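Local coordinates for proximal thread matrix protein 1 (PDB 4CN9) that probably binds collagen in the matrix of the proximal mussel byssus thread and carries zinc ions, one of them in a MIDAS motif, at residues K147-E151 with N152-G156. Sequence-based numbering, arbitrary orientation.
Sequences KHVRE and NSFSG
His148 lays one face of its ring against Asn152 CB, one helical turn on. Its CB carries the ring anti to the backbone N (chi1 -178°), which swings the imidazole along the helix toward the residues that follow. His148 CD2 then comes within 4.0 Å of Ser153 OG, CE1 comes up against the amide end of Asn152, and His148 NE2 hydrogen-bonds Thr112 OG1 on the edge strand 110-112. Over the ring face, Asn152 CB sits 4.2 Å from the His148 ring centroid in a CH-pi contact. A glycine here in place of Asn152 would remove that CB and would probably leave the ring face without its CH-pi partner. The backbone ties the same two residues: Asn152 N donates to His148 O at 2.8 Å, the i to i+4 bond of an alpha helix. On the buried side Val149 CG1 lies 3.6 Å from Phe154 CE2, the two side chains running side by side against Ile57 and Val169 of the central sheet. Lys147 NZ reaches Glu151 OE2 at 2.8 Å, and Arg150, also paired with Glu186, joins this salt-bridge network more loosely. The last turn widens through weak i to i+5 bonds, Ser153 N to His148 O and Phe154 N to Val149 O, and Asn152 O takes both Ser155 N and Ser155 OG, the latter at 2.7 Å. This is the pi-widened C-terminal end of an amphipathic helix packed on the sheet of a von Willebrand factor A domain.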
loop_
_atom_site.group_PDB
_atom_site.type_symbol
_atom_site.label_atom_id
_atom_site.label_comp_id
_atom_site.label_asym_id
_atom_site.label_seq_id
_atom_site.Cartn_x
_atom_site.Cartn_y
_atom_site.Cartn_z
ATOM N N LYS A 147 -12.279 -9.154 9.743
ATOM C CA LYS A 147 -12.209 -9.426 11.177
ATOM C C LYS A 147 -12.048 -10.920 11.418
ATOM O O LYS A 147 -11.188 -11.361 12.190
ATOM C CB LYS A 147 -13.491 -8.931 11.840
ATOM C CG LYS A 147 -13.565 -9.141 13.351
ATOM C CD LYS A 147 -14.929 -8.678 13.875
ATOM C CE LYS A 147 -15.243 -9.271 15.233
ATOM N NZ LYS A 147 -14.384 -8.682 16.283
ATOM N N HIS A 148 -12.883 -11.709 10.752
ATOM C CA HIS A 148 -12.797 -13.165 10.870
ATOM C C HIS A 148 -11.399 -13.682 10.485
ATOM O O HIS A 148 -10.828 -14.569 11.141
ATOM C CB HIS A 148 -13.880 -13.799 9.996
ATOM C CG HIS A 148 -13.923 -15.294 10.068
ATOM N ND1 HIS A 148 -14.752 -15.974 10.934
ATOM C CD2 HIS A 148 -13.244 -16.242 9.376
ATOM C CE1 HIS A 148 -14.591 -17.275 10.767
ATOM N NE2 HIS A 148 -13.681 -17.465 9.828
ATOM N N VAL A 149 -10.836 -13.116 9.421
ATOM C CA VAL A 149 -9.507 -13.511 8.963
ATOM C C VAL A 149 -8.437 -13.175 10.015
ATOM O O VAL A 149 -7.580 -13.998 10.328
ATOM C CB VAL A 149 -9.178 -12.875 7.588
ATOM C CG1 VAL A 149 -7.707 -13.015 7.267
ATOM C CG2 VAL A 149 -10.035 -13.521 6.488
ATOM N N ARG A 150 -8.502 -11.977 10.576
ATOM C CA ARG A 150 -7.556 -11.596 11.626
ATOM C C ARG A 150 -7.675 -12.483 12.881
ATOM O O ARG A 150 -6.676 -12.936 13.423
ATOM C CB ARG A 150 -7.761 -10.132 12.014
ATOM C CG ARG A 150 -6.820 -9.667 13.121
ATOM C CD ARG A 150 -7.022 -8.197 13.453
ATOM N NE ARG A 150 -8.426 -7.837 13.648
ATOM C CZ ARG A 150 -9.089 -7.923 14.804
ATOM N NH1 ARG A 150 -8.492 -8.375 15.898
ATOM N NH2 ARG A 150 -10.363 -7.551 14.866
ATOM N N GLU A 151 -8.902 -12.736 13.325
ATOM C CA GLU A 151 -9.137 -13.423 14.589
ATOM C C GLU A 151 -9.052 -14.959 14.491
ATOM O O GLU A 151 -8.670 -15.620 15.449
ATOM C CB GLU A 151 -10.508 -13.010 15.159
ATOM C CG GLU A 151 -10.599 -11.527 15.540
ATOM C CD GLU A 151 -11.948 -11.110 16.149
ATOM O OE1 GLU A 151 -12.948 -11.839 16.014
ATOM O OE2 GLU A 151 -12.005 -10.026 16.765
ATOM N N ASN A 152 -9.405 -15.527 13.344
ATOM C CA ASN A 152 -9.461 -16.982 13.203
ATOM C C ASN A 152 -8.474 -17.556 12.193
ATOM O O ASN A 152 -7.740 -18.501 12.499
ATOM C CB ASN A 152 -10.872 -17.431 12.801
ATOM C CG ASN A 152 -11.903 -17.186 13.890
ATOM O OD1 ASN A 152 -11.792 -16.245 14.669
ATOM N ND2 ASN A 152 -12.910 -18.045 13.948
ATOM N N SER A 153 -8.466 -16.992 10.987
ATOM C CA SER A 153 -7.795 -17.630 9.849
ATOM C C SER A 153 -6.290 -17.767 10.017
ATOM O O SER A 153 -5.706 -18.750 9.555
ATOM C CB SER A 153 -8.079 -16.870 8.559
ATOM O OG SER A 153 -9.456 -16.746 8.339
ATOM N N PHE A 154 -5.659 -16.779 10.642
ATOM C CA PHE A 154 -4.218 -16.815 10.861
ATOM C C PHE A 154 -3.853 -17.284 12.259
ATOM O O PHE A 154 -2.680 -17.245 12.639
ATOM C CB PHE A 154 -3.613 -15.437 10.599
ATOM C CG PHE A 154 -3.516 -15.095 9.144
ATOM C CD1 PHE A 154 -2.649 -15.794 8.311
ATOM C CD2 PHE A 154 -4.296 -14.100 8.600
ATOM C CE1 PHE A 154 -2.552 -15.480 6.955
ATOM C CE2 PHE A 154 -4.201 -13.779 7.249
ATOM C CZ PHE A 154 -3.333 -14.480 6.427
ATOM N N SER A 155 -4.839 -17.754 13.030
ATOM C CA SER A 155 -4.545 -18.188 14.403
ATOM C C SER A 155 -3.794 -19.513 14.416
ATOM O O SER A 155 -3.908 -20.313 13.487
ATOM C CB SER A 155 -5.825 -18.291 15.248
ATOM O OG SER A 155 -6.665 -19.361 14.829
ATOM N N GLY A 156 -3.026 -19.737 15.480
ATOM C CA GLY A 156 -2.409 -21.025 15.726
ATOM C C GLY A 156 -3.380 -22.180 15.543
ATOM O O GLY A 156 -3.030 -23.213 14.988
#